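Local coordinates for protein peptidoglycan glycosyltransferase (Eggerthella lenta, PDB 4MNR) that belongs to the penicillin-binding proteins, pairing a dimerisation-type N-terminal region with a domain of the beta-lactamase-like superfamily, at residues G56-H61 and A120-L125; P68-S73 and D155-I160; A126-A131 and D433-V438; S185-V190 and F264-E269. All blocks are in the same frame, centred on the assembly; numbering follows the deposited sequence.

Going from the buried centre to the surface changes the chemistry of the four contacts. Contact 4 is the core contact, entirely aromatic and aliphatic, and sits in the SxxK region of the beta-lactamase-like domain; its segments lie inside the long chain loop closed by contact 3. Contacts 1 and 3 are partly buried and polar: an amide binds a turn in contact 1, a salt bridge ties two loops in contact 3. Their elements are consecutive, helix 115-125 running into strand 130-135, and they touch where Leu125 CD2 lies 3.7 Å from Ala131 N. Contact 2, a surface contact, is again apolar and, like contact 1, involves the N-terminal region.

Contact 1: residues G56-H61 and A120-L125; sequences GDLASH and AAQDAL
Gln122, on helix 115-125, reaches across to Asp57, Leu58 and Ala59 in a type II beta turn that runs from Asp57 to Ser60, and its side-chain amide hydrogen-bonds to the backbone of that turn. Ala59, with positive phi, is also the N-cap of the short helix 60-63. Gln122 CG lies beside its own backbone N and opposite the carbonyl carbon (chi1 -63°); beyond it the chain is extended, which carries the amide clear of the helix to the turn. There OE1 receives the main bond: Ala59 N donates to it at 2.7 Å along an almost straight path (178°), arriving in the plane of the amide. The same oxygen is hydrogen-bonded by Gln118 NE2, one helical turn earlier, so the rotation of the amide is fixed from two sources. With OE1 committed, NE2 is left to face acceptors on Asp57, and both bonds are weak and bent: 3.1 Å to the backbone O of Asp57 and 3.3 Å to its OD1. The carboxylate is turned 77° from the amide plane, and the two chains run antiparallel past one another. Leu58 lies nearly perpendicular to the Gln122 chain, its CD1 4.0 Å from Gln122 OE1, and packs on Ser115, Gln118 and Gln119, earlier in the same helix. Most of the contact across these segments rests on one uncharged amide, which ties the turn, in the N-terminal dimerisation-type region, to helix 115-125. A water closes the polar side, donating to Asp57 OD2 at 2.8 Å and accepting from Gln122 NE2 at 3.1 Å.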
loop_
_atom_site.group_PDB
_atom_site.type_symbol
_atom_site.label_atom_id
_atom_site.label_comp_id
_atom_site.label_asym_id
_atom_site.label_seq_id
_atom_site.Cartn_x
_atom_site.Cartn_y
_atom_site.Cartn_z
ATOM N N GLY A 56 9.950 -21.283 4.919
ATOM C CA GLY A 56 10.940 -20.605 4.097
ATOM C C GLY A 56 10.794 -19.104 4.201
ATOM O O GLY A 56 10.761 -18.568 5.302
ATOM N N ASP A 57 10.686 -18.417 3.068
ATOM C CA ASP A 57 10.547 -16.960 3.119
ATOM C C ASP A 57 9.108 -16.449 3.001
ATOM O O ASP A 57 8.887 -15.267 2.736
ATOM C CB ASP A 57 11.454 -16.276 2.084
ATOM C CG ASP A 57 11.029 -16.537 0.649
ATOM O OD1 ASP A 57 9.972 -17.167 0.412
ATOM O OD2 ASP A 57 11.762 -16.082 -0.256
ATOM N N LEU A 58 8.133 -17.328 3.230
ATOM C CA LEU A 58 6.727 -16.940 3.114
ATOM C C LEU A 58 6.333 -15.971 4.228
ATOM O O LEU A 58 6.393 -16.327 5.408
ATOM C CB LEU A 58 5.830 -18.194 3.140
ATOM C CG LEU A 58 4.365 -17.951 2.758
ATOM C CD1 LEU A 58 4.216 -17.609 1.264
ATOM C CD2 LEU A 58 3.528 -19.162 3.109
ATOM N N ALA A 59 5.989 -14.737 3.842
ATOM C CA ALA A 59 5.585 -13.694 4.782
ATOM C C ALA A 59 6.577 -13.446 5.928
ATOM O O ALA A 59 6.167 -13.159 7.044
ATOM C CB ALA A 59 4.183 -14.009 5.348
ATOM N N SER A 60 7.872 -13.532 5.643
ATOM C CA SER A 60 8.872 -13.405 6.700
ATOM C C SER A 60 8.747 -12.148 7.552
ATOM O O SER A 60 8.840 -12.219 8.778
ATOM C CB SER A 60 10.282 -13.486 6.122
ATOM O OG SER A 60 10.506 -14.782 5.623
ATOM N N HIS A 61 8.571 -10.998 6.918
ATOM C CA HIS A 61 8.523 -9.753 7.683
ATOM C C HIS A 61 7.300 -9.696 8.570
ATOM O O HIS A 61 7.346 -9.146 9.667
ATOM C CB HIS A 61 8.538 -8.549 6.752
ATOM C CG HIS A 61 9.778 -8.461 5.930
ATOM N ND1 HIS A 61 9.926 -9.136 4.739
ATOM C CD2 HIS A 61 10.943 -7.803 6.142
ATOM C CE1 HIS A 61 11.129 -8.890 4.248
ATOM N NE2 HIS A 61 11.763 -8.082 5.077
ATOM N N ALA A 120 2.426 -15.129 -4.756
ATOM C CA ALA A 120 2.383 -14.339 -5.985
ATOM C C ALA A 120 2.933 -12.938 -5.740
ATOM O O ALA A 120 3.661 -12.401 -6.575
ATOM C CB ALA A 120 0.957 -14.259 -6.542
ATOM N N ALA A 121 2.582 -12.357 -4.598
ATOM C CA ALA A 121 3.098 -11.025 -4.252
ATOM C C ALA A 121 4.617 -11.050 -4.115
ATOM O O ALA A 121 5.319 -10.149 -4.585
ATOM C CB ALA A 121 2.450 -10.531 -2.972
ATOM N N GLN A 122 5.132 -12.099 -3.485
ATOM C CA GLN A 122 6.574 -12.230 -3.321
ATOM C C GLN A 122 7.275 -12.485 -4.655
ATOM O O GLN A 122 8.357 -11.952 -4.904
ATOM C CB GLN A 122 6.898 -13.332 -2.305
ATOM C CG GLN A 122 6.361 -13.007 -0.933
ATOM C CD GLN A 122 6.706 -14.055 0.117
ATOM O OE1 GLN A 122 6.082 -14.100 1.181
ATOM N NE2 GLN A 122 7.726 -14.867 -0.153
ATOM N N ASP A 123 6.649 -13.277 -5.521
ATOM C CA ASP A 123 7.228 -13.550 -6.835
ATOM C C ASP A 123 7.318 -12.277 -7.683
ATOM O O ASP A 123 8.257 -12.113 -8.473
ATOM C CB ASP A 123 6.419 -14.612 -7.586
ATOM C CG ASP A 123 6.561 -16.008 -6.985
ATOM O OD1 ASP A 123 7.480 -16.249 -6.168
ATOM O OD2 ASP A 123 5.749 -16.883 -7.351
ATOM N N ALA A 124 6.336 -11.392 -7.522
ATOM C CA ALA A 124 6.295 -10.122 -8.245
ATOM C C ALA A 124 7.488 -9.261 -7.855
ATOM O O ALA A 124 8.039 -8.540 -8.690
ATOM C CB ALA A 124 4.998 -9.387 -7.963
ATOM N N LEU A 125 7.908 -9.371 -6.595
ATOM C CA LEU A 125 8.999 -8.557 -6.064
ATOM C C LEU A 125 10.365 -9.231 -6.131
ATOM O O LEU A 125 11.365 -8.621 -5.760
ATOM C CB LEU A 125 8.731 -8.241 -4.588
ATOM C CG LEU A 125 7.435 -7.494 -4.276
ATOM C CD1 LEU A 125 7.216 -7.440 -2.769
ATOM C CD2 LEU A 125 7.516 -6.119 -4.868
HETATM O O HOH W 1 10.119 -14.654 -2.068
#

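Contact 2: residues P68-S73 and D155-I160; sequences PQFGNS and DFAAVI
The ring of Phe70 is the flat group on which this contact is built, and Ala157 CA lies over one of its faces. The methyl of the same alanine comes nearest, Ala157 CB standing 3.6 Å from Phe70 CE2 and also close to CZ. Two further groups approach the ring obliquely. Ile160 CG2 is 3.7 Å from Phe70 CD1, while the tip of its other branch, CD1, lies 3.8 Å from Phe70 CB and CG. The second aromatic, Phe156, offers only CE2, which is 4.2 Å from Phe70 CD2. Phe70 and Ile160 run past each other in opposite directions, and the isoleucine meets the phenylalanine with two methyls, CG2 and CD1. Its chi1 of -70° turns CG2 opposite the backbone N, leaving both CG2 and the CG1-CD1 arm available to the ring. No hydrogen bond crosses between the segments, and the contact is a purely apolar patch at the surface, where an aromatic side chain from the loop joining strands 66-67 and 71-72 lies on the first turn and a half of helix 156-165. Ser67 OG holds the loop on its own side, bonded to the backbone N of Gln69 and of Phe70. Tyr65, just before strand 66-67, meets the Phe156 ring with nearly parallel planes and also touches Ile160. In this way helix 156-165 is packed against the small two-stranded hairpin of strands 66-67 and 71-72.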
loop_
_atom_site.group_PDB
_atom_site.type_symbol
_atom_site.label_atom_id
_atom_site.label_comp_id
_atom_site.label_asym_id
_atom_site.label_seq_id
_atom_site.Cartn_x
_atom_site.Cartn_y
_atom_site.Cartn_z
ATOM N N PRO A 68 15.211 -15.536 22.510
ATOM C CA PRO A 68 15.675 -15.104 23.830
ATOM C C PRO A 68 16.935 -14.249 23.715
ATOM O O PRO A 68 17.322 -13.590 24.678
ATOM C CB PRO A 68 15.987 -16.426 24.535
ATOM C CG PRO A 68 16.342 -17.356 23.432
ATOM C CD PRO A 68 15.453 -16.973 22.283
ATOM N N GLN A 69 17.559 -14.262 22.541
ATOM C CA GLN A 69 18.758 -13.472 22.293
ATOM C C GLN A 69 18.418 -12.152 21.607
ATOM O O GLN A 69 18.922 -11.099 21.990
ATOM C CB GLN A 69 19.736 -14.251 21.413
ATOM C CG GLN A 69 19.709 -15.759 21.615
ATOM C CD GLN A 69 20.647 -16.490 20.666
ATOM O OE1 GLN A 69 21.556 -15.888 20.086
ATOM N NE2 GLN A 69 20.430 -17.791 20.503
ATOM N N PHE A 70 17.561 -12.219 20.588
ATOM C CA PHE A 70 17.306 -11.068 19.722
ATOM C C PHE A 70 15.958 -10.396 19.959
ATOM O O PHE A 70 15.653 -9.382 19.332
ATOM C CB PHE A 70 17.418 -11.474 18.247
ATOM C CG PHE A 70 18.777 -11.981 17.861
ATOM C CD1 PHE A 70 19.771 -11.106 17.457
ATOM C CD2 PHE A 70 19.064 -13.337 17.910
ATOM C CE1 PHE A 70 21.025 -11.575 17.109
ATOM C CE2 PHE A 70 20.314 -13.810 17.562
ATOM C CZ PHE A 70 21.295 -12.928 17.158
ATOM N N GLY A 71 15.148 -10.953 20.853
ATOM C CA GLY A 71 13.849 -10.366 21.139
ATOM C C GLY A 71 12.821 -10.778 20.100
ATOM O O GLY A 71 12.910 -11.884 19.565
ATOM N N ASN A 72 11.856 -9.900 19.816
ATOM C CA ASN A 72 10.768 -10.223 18.884
ATOM C C ASN A 72 10.529 -9.149 17.823
ATOM O O ASN A 72 10.929 -7.996 17.982
ATOM C CB ASN A 72 9.438 -10.443 19.617
ATOM C CG ASN A 72 9.585 -11.209 20.910
ATOM O OD1 ASN A 72 9.167 -10.735 21.967
ATOM N ND2 ASN A 72 10.151 -12.407 20.837
ATOM N N SER A 73 9.858 -9.541 16.743
ATOM C CA SER A 73 9.365 -8.599 15.749
ATOM C C SER A 73 8.112 -9.176 15.100
ATOM O O SER A 73 7.737 -10.328 15.372
ATOM C CB SER A 73 10.419 -8.349 14.677
ATOM O OG SER A 73 10.653 -9.537 13.943
ATOM N N ASP A 155 16.125 -18.090 9.425
ATOM C CA ASP A 155 17.485 -17.561 9.480
ATOM C C ASP A 155 17.578 -16.136 10.002
ATOM O O ASP A 155 18.533 -15.429 9.686
ATOM C CB ASP A 155 18.114 -17.621 8.093
ATOM C CG ASP A 155 18.194 -19.026 7.554
ATOM O OD1 ASP A 155 18.515 -19.945 8.337
ATOM O OD2 ASP A 155 17.927 -19.215 6.348
ATOM N N PHE A 156 16.603 -15.715 10.803
ATOM C CA PHE A 156 16.564 -14.339 11.304
ATOM C C PHE A 156 17.837 -13.909 12.037
ATOM O O PHE A 156 18.275 -12.766 11.901
ATOM C CB PHE A 156 15.341 -14.122 12.207
ATOM C CG PHE A 156 15.371 -14.936 13.469
ATOM C CD1 PHE A 156 14.860 -16.228 13.488
ATOM C CD2 PHE A 156 15.905 -14.417 14.635
ATOM C CE1 PHE A 156 14.890 -16.987 14.649
ATOM C CE2 PHE A 156 15.942 -15.171 15.798
ATOM C CZ PHE A 156 15.431 -16.457 15.807
ATOM N N ALA A 157 18.441 -14.825 12.793
ATOM C CA ALA A 157 19.636 -14.503 13.570
ATOM C C ALA A 157 20.809 -14.138 12.665
ATOM O O ALA A 157 21.484 -13.125 12.874
ATOM C CB ALA A 157 20.001 -15.661 14.489
ATOM N N ALA A 158 21.046 -14.965 11.655
ATOM C CA ALA A 158 22.084 -14.680 10.672
ATOM C C ALA A 158 21.817 -13.381 9.906
ATOM O O ALA A 158 22.749 -12.646 9.586
ATOM C CB ALA A 158 22.241 -15.847 9.713
ATOM N N VAL A 159 20.546 -13.099 9.615
ATOM C CA VAL A 159 20.169 -11.879 8.904
ATOM C C VAL A 159 20.371 -10.642 9.774
ATOM O O VAL A 159 20.793 -9.594 9.293
ATOM C CB VAL A 159 18.698 -11.940 8.406
ATOM C CG1 VAL A 159 18.300 -10.645 7.734
ATOM C CG2 VAL A 159 18.520 -13.100 7.443
ATOM N N ILE A 160 20.068 -10.768 11.061
ATOM C CA ILE A 160 20.358 -9.692 12.006
ATOM C C ILE A 160 21.871 -9.437 12.073
ATOM O O ILE A 160 22.314 -8.286 12.120
ATOM C CB ILE A 160 19.780 -10.009 13.401
ATOM C CG1 ILE A 160 18.249 -9.924 13.360
ATOM C CG2 ILE A 160 20.322 -9.040 14.435
ATOM C CD1 ILE A 160 17.559 -10.594 14.532
#

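Contact 3: residues A126-A131 and D433-V438; sequences AGRKGA and DGEEGV
Arg128, Val438 and Glu435 meet beside the five-stranded antiparallel sheet of the beta-lactamase-like domain, where the approach to strand 130-135 passes the loop between strand 425-431 and helix 438-453. Arg128 carries the contact. Its chain bends at chi2 (-104°) and is extended beyond, bringing the guanidinium to the loop. Val438, the first residue of helix 438-453, comes in over one face: its CG2 is 3.7 Å from Arg128 NH2 and 3.9 Å from CZ, a methyl packed on the flat cation. Glu435, its chain bent at chi2 too, approaches at the edge of the same group. The guanidinium and carboxylate planes are 83° apart, so only NH1 and OE1 bond, not a paired side-on bridge. Between Glu435 and Val438 lies a type II beta turn, which places the carboxylate and the methyl around one guanidinium. Ile431 of strand 425-431 packs on both Arg128 and Val438. Since Arg128 and Glu435 also touch a neighbouring molecule in the crystal, their exact poses may owe something to the lattice. The salt bridge is a single near-straight hydrogen bond, 2.8 Å from Arg128 NH1 to the syn lone pair of Glu435 OE1, with the acceptor only 8° out of the guanidinium plane.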
loop_
_atom_site.group_PDB
_atom_site.type_symbol
_atom_site.label_atom_id
_atom_site.label_comp_id
_atom_site.label_asym_id
_atom_site.label_seq_id
_atom_site.Cartn_x
_atom_site.Cartn_y
_atom_site.Cartn_z
ATOM N N ALA A 126 10.415 -10.481 -6.578
ATOM C CA ALA A 126 11.659 -11.250 -6.510
ATOM C C ALA A 126 12.816 -10.567 -7.251
ATOM O O ALA A 126 12.698 -10.228 -8.425
ATOM C CB ALA A 126 11.440 -12.666 -7.038
ATOM N N GLY A 127 13.925 -10.349 -6.551
ATOM C CA GLY A 127 15.089 -9.720 -7.156
ATOM C C GLY A 127 14.999 -8.202 -7.195
ATOM O O GLY A 127 15.890 -7.536 -7.733
ATOM N N ARG A 128 13.933 -7.663 -6.605
ATOM C CA ARG A 128 13.715 -6.225 -6.586
ATOM C C ARG A 128 13.694 -5.712 -5.156
ATOM O O ARG A 128 13.751 -6.484 -4.201
ATOM C CB ARG A 128 12.353 -5.898 -7.191
ATOM C CG ARG A 128 12.033 -6.633 -8.473
ATOM C CD ARG A 128 12.192 -5.704 -9.631
ATOM N NE ARG A 128 11.888 -6.320 -10.916
ATOM C CZ ARG A 128 11.964 -5.659 -12.062
ATOM N NH1 ARG A 128 12.319 -4.385 -12.046
ATOM N NH2 ARG A 128 11.688 -6.261 -13.211
ATOM N N LYS A 129 13.614 -4.392 -5.031
ATOM C CA LYS A 129 13.343 -3.737 -3.769
ATOM C C LYS A 129 11.937 -3.142 -3.872
ATOM O O LYS A 129 11.601 -2.473 -4.855
ATOM C CB LYS A 129 14.358 -2.627 -3.571
ATOM C CG LYS A 129 14.576 -2.212 -2.154
ATOM C CD LYS A 129 16.016 -1.755 -1.986
ATOM C CE LYS A 129 16.964 -2.867 -2.393
ATOM N NZ LYS A 129 18.387 -2.560 -2.058
ATOM N N GLY A 130 11.110 -3.381 -2.867
ATOM C CA GLY A 130 9.768 -2.815 -2.889
ATOM C C GLY A 130 8.798 -3.561 -2.004
ATOM O O GLY A 130 9.203 -4.264 -1.075
ATOM N N ALA A 131 7.508 -3.422 -2.291
ATOM C CA ALA A 131 6.503 -4.023 -1.436
ATOM C C ALA A 131 5.194 -4.190 -2.155
ATOM O O ALA A 131 4.912 -3.480 -3.128
ATOM C CB ALA A 131 6.288 -3.161 -0.193
ATOM N N ASP A 433 13.137 1.951 -8.002
ATOM C CA ASP A 433 14.082 2.064 -9.122
ATOM C C ASP A 433 13.689 1.157 -10.281
ATOM O O ASP A 433 14.541 0.494 -10.872
ATOM C CB ASP A 433 15.499 1.727 -8.655
ATOM C CG ASP A 433 15.880 2.478 -7.398
ATOM O OD1 ASP A 433 15.751 3.722 -7.402
ATOM O OD2 ASP A 433 16.272 1.828 -6.404
ATOM N N GLY A 434 12.399 1.119 -10.587
ATOM C CA GLY A 434 11.886 0.196 -11.585
ATOM C C GLY A 434 11.816 0.790 -12.974
ATOM O O GLY A 434 11.737 2.003 -13.131
ATOM N N GLU A 435 11.870 -0.072 -13.985
ATOM C CA GLU A 435 11.672 0.344 -15.373
ATOM C C GLU A 435 10.276 0.935 -15.494
ATOM O O GLU A 435 9.398 0.593 -14.713
ATOM C CB GLU A 435 11.792 -0.867 -16.303
ATOM C CG GLU A 435 13.105 -1.621 -16.191
ATOM C CD GLU A 435 13.157 -2.610 -15.029
ATOM O OE1 GLU A 435 12.172 -2.711 -14.267
ATOM O OE2 GLU A 435 14.191 -3.299 -14.881
ATOM N N GLU A 436 10.066 1.822 -16.461
ATOM C CA GLU A 436 8.753 2.445 -16.620
ATOM C C GLU A 436 7.659 1.391 -16.787
ATOM O O GLU A 436 7.782 0.490 -17.613
ATOM C CB GLU A 436 8.750 3.395 -17.817
ATOM C CG GLU A 436 7.453 4.173 -17.977
ATOM C CD GLU A 436 7.383 4.922 -19.296
ATOM O OE1 GLU A 436 8.366 4.861 -20.068
ATOM O OE2 GLU A 436 6.344 5.562 -19.564
ATOM N N GLY A 437 6.620 1.485 -15.959
ATOM C CA GLY A 437 5.476 0.600 -16.059
ATOM C C GLY A 437 5.603 -0.769 -15.410
ATOM O O GLY A 437 4.677 -1.572 -15.492
ATOM N N VAL A 438 6.740 -1.053 -14.780
ATOM C CA VAL A 438 6.974 -2.404 -14.250
ATOM C C VAL A 438 6.019 -2.741 -13.103
ATOM O O VAL A 438 5.613 -3.899 -12.927
ATOM C CB VAL A 438 8.461 -2.632 -13.852
ATOM C CG1 VAL A 438 8.860 -1.774 -12.654
ATOM C CG2 VAL A 438 8.726 -4.112 -13.568
#

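Contact 4: residues S185-V190 and F264-E269; sequences STFKIV and FGFNKE
Phe187, within the SxxK element Ser185-Thr186-Phe187-Lys188 of the penicillin-binding protein fold, and Val190, in the first turn of helix 188-197, pack on Phe266 and Phe264 respectively, in the loop after helix 242-263. Phe187 has CG opposite its backbone N (chi1 -176°), which sends the ring out toward the loop. Its edge meets the face of Phe266 in an offset edge-to-face pair, with centroids 5.5 Å apart and planes at 87°. The touching atoms are Phe187 CE1 and Phe266 CZ, at 3.7 Å. Val190 uses both methyls on the other phenylalanine: CG2 sits over the face of the Phe264 ring in a CH-pi contact, 4.2 Å from the centroid and 16° off the normal, while Val190 CG1 is 3.9 Å from Phe264 CD2. The valine serves Phe187 as well, its CB lying over a face of that ring near the rim. The two loop aromatics flank Gly265, which, with positive phi, closes helix 242-263 in a Schellman motif and is also the first residue of a type II beta turn to Lys268; both of these side chains leave the backbone toward segment 185-190. While Phe187 and Val190 face the loop phenylalanines, Lys188 engages another signature motif of the family: its NZ bonds Ser240 OG and Asn242 OD1 of the SxN element. In the conformer described, Ser185 OG bonds Thr403 N, next to the KTG element that starts at Lys400. Pro317 packs on both Phe187 and Phe266, and Ala330 of helix 321-332 touches Phe264.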
loop_
_atom_site.group_PDB
_atom_site.type_symbol
_atom_site.label_atom_id
_atom_site.label_comp_id
_atom_site.label_asym_id
_atom_site.label_seq_id
_atom_site.Cartn_x
_atom_site.Cartn_y
_atom_site.Cartn_z
ATOM N N SER A 185 2.190 9.566 -9.086
ATOM C CA SER A 185 0.911 9.734 -9.753
ATOM C C SER A 185 -0.208 8.785 -9.274
ATOM O O SER A 185 -1.366 8.968 -9.633
ATOM C CB SER A 185 1.111 9.688 -11.277
ATOM O OG SER A 185 2.034 8.667 -11.625
ATOM N N THR A 186 0.123 7.801 -8.435
ATOM C CA THR A 186 -0.903 6.976 -7.804
ATOM C C THR A 186 -1.830 7.813 -6.912
ATOM O O THR A 186 -3.020 7.539 -6.767
ATOM C CB THR A 186 -0.277 5.850 -6.962
ATOM O OG1 THR A 186 1.148 5.991 -6.973
ATOM C CG2 THR A 186 -0.602 4.532 -7.595
ATOM N N PHE A 187 -1.269 8.862 -6.325
ATOM C CA PHE A 187 -2.014 9.766 -5.456
ATOM C C PHE A 187 -3.081 10.554 -6.218
ATOM O O PHE A 187 -3.976 11.147 -5.613
ATOM C CB PHE A 187 -1.024 10.733 -4.780
ATOM C CG PHE A 187 -1.644 11.667 -3.782
ATOM C CD1 PHE A 187 -1.923 11.254 -2.480
ATOM C CD2 PHE A 187 -1.887 12.982 -4.123
ATOM C CE1 PHE A 187 -2.482 12.125 -1.558
ATOM C CE2 PHE A 187 -2.455 13.867 -3.205
ATOM C CZ PHE A 187 -2.748 13.432 -1.917
ATOM N N LYS A 188 -2.981 10.585 -7.545
ATOM C CA LYS A 188 -4.002 11.273 -8.331
ATOM C C LYS A 188 -5.396 10.680 -8.079
ATOM O O LYS A 188 -6.402 11.351 -8.300
ATOM C CB LYS A 188 -3.648 11.270 -9.825
ATOM C CG LYS A 188 -2.446 12.147 -10.149
ATOM C CD LYS A 188 -2.003 12.019 -11.596
ATOM C CE LYS A 188 -0.728 12.862 -11.823
ATOM N NZ LYS A 188 -0.108 12.530 -13.114
ATOM N N ILE A 189 -5.459 9.447 -7.588
ATOM C CA ILE A 189 -6.752 8.887 -7.183
ATOM C C ILE A 189 -7.386 9.793 -6.116
ATOM O O ILE A 189 -8.576 10.118 -6.177
ATOM C CB ILE A 189 -6.601 7.476 -6.589
ATOM C CG1 ILE A 189 -6.094 6.483 -7.642
ATOM C CG2 ILE A 189 -7.934 7.013 -6.005
ATOM C CD1 ILE A 189 -5.765 5.123 -7.062
ATOM N N VAL A 190 -6.577 10.227 -5.149
ATOM C CA VAL A 190 -7.053 11.125 -4.087
ATOM C C VAL A 190 -7.443 12.507 -4.616
ATOM O O VAL A 190 -8.521 13.015 -4.299
ATOM C CB VAL A 190 -6.013 11.288 -2.950
ATOM C CG1 VAL A 190 -6.510 12.280 -1.890
ATOM C CG2 VAL A 190 -5.728 9.944 -2.312
ATOM N N PHE A 264 -8.844 10.288 3.324
ATOM C CA PHE A 264 -8.360 8.976 2.921
ATOM C C PHE A 264 -7.352 8.430 3.914
ATOM O O PHE A 264 -6.800 7.355 3.707
ATOM C CB PHE A 264 -7.683 9.037 1.547
ATOM C CG PHE A 264 -8.637 9.011 0.388
ATOM C CD1 PHE A 264 -8.916 7.814 -0.262
ATOM C CD2 PHE A 264 -9.210 10.175 -0.084
ATOM C CE1 PHE A 264 -9.767 7.777 -1.350
ATOM C CE2 PHE A 264 -10.067 10.150 -1.172
ATOM C CZ PHE A 264 -10.357 8.950 -1.803
ATOM N N GLY A 265 -7.089 9.168 4.980
ATOM C CA GLY A 265 -6.252 8.623 6.031
ATOM C C GLY A 265 -4.909 9.288 6.243
ATOM O O GLY A 265 -4.184 8.927 7.173
ATOM N N PHE A 266 -4.562 10.257 5.404
ATOM C CA PHE A 266 -3.328 10.998 5.640
ATOM C C PHE A 266 -3.418 11.790 6.949
ATOM O O PHE A 266 -4.480 12.304 7.315
ATOM C CB PHE A 266 -2.989 11.892 4.433
ATOM C CG PHE A 266 -2.478 11.120 3.245
ATOM C CD1 PHE A 266 -3.352 10.421 2.432
ATOM C CD2 PHE A 266 -1.119 11.069 2.964
ATOM C CE1 PHE A 266 -2.897 9.691 1.347
ATOM C CE2 PHE A 266 -0.643 10.347 1.876
ATOM C CZ PHE A 266 -1.527 9.648 1.062
ATOM N N ASN A 267 -2.293 11.868 7.662
ATOM C CA ASN A 267 -2.203 12.554 8.955
ATOM C C ASN A 267 -3.069 11.941 10.044
ATOM O O ASN A 267 -3.413 12.617 11.019
ATOM C CB ASN A 267 -2.499 14.051 8.839
ATOM C CG ASN A 267 -1.481 14.783 7.991
ATOM O OD1 ASN A 267 -0.330 14.358 7.870
ATOM N ND2 ASN A 267 -1.892 15.904 7.424
ATOM N N LYS A 268 -3.415 10.670 9.873
ATOM C CA LYS A 268 -4.114 9.917 10.913
ATOM C C LYS A 268 -3.240 8.749 11.365
ATOM O O LYS A 268 -2.611 8.081 10.559
ATOM C CB LYS A 268 -5.435 9.365 10.382
ATOM C CG LYS A 268 -6.346 10.392 9.740
ATOM C CD LYS A 268 -6.949 11.338 10.765
ATOM C CE LYS A 268 -7.847 12.356 10.087
ATOM N NZ LYS A 268 -8.787 11.694 9.141
ATOM N N GLU A 269 -3.194 8.514 12.668
ATOM C CA GLU A 269 -2.525 7.327 13.161
ATOM C C GLU A 269 -3.490 6.166 13.001
ATOM O O GLU A 269 -4.581 6.162 13.563
ATOM C CB GLU A 269 -2.073 7.502 14.612
ATOM C CG GLU A 269 -0.723 8.208 14.734
ATOM C CD GLU A 269 -0.451 8.736 16.132
ATOM O OE1 GLU A 269 -0.969 9.823 16.469
ATOM O OE2 GLU A 269 0.284 8.067 16.891
#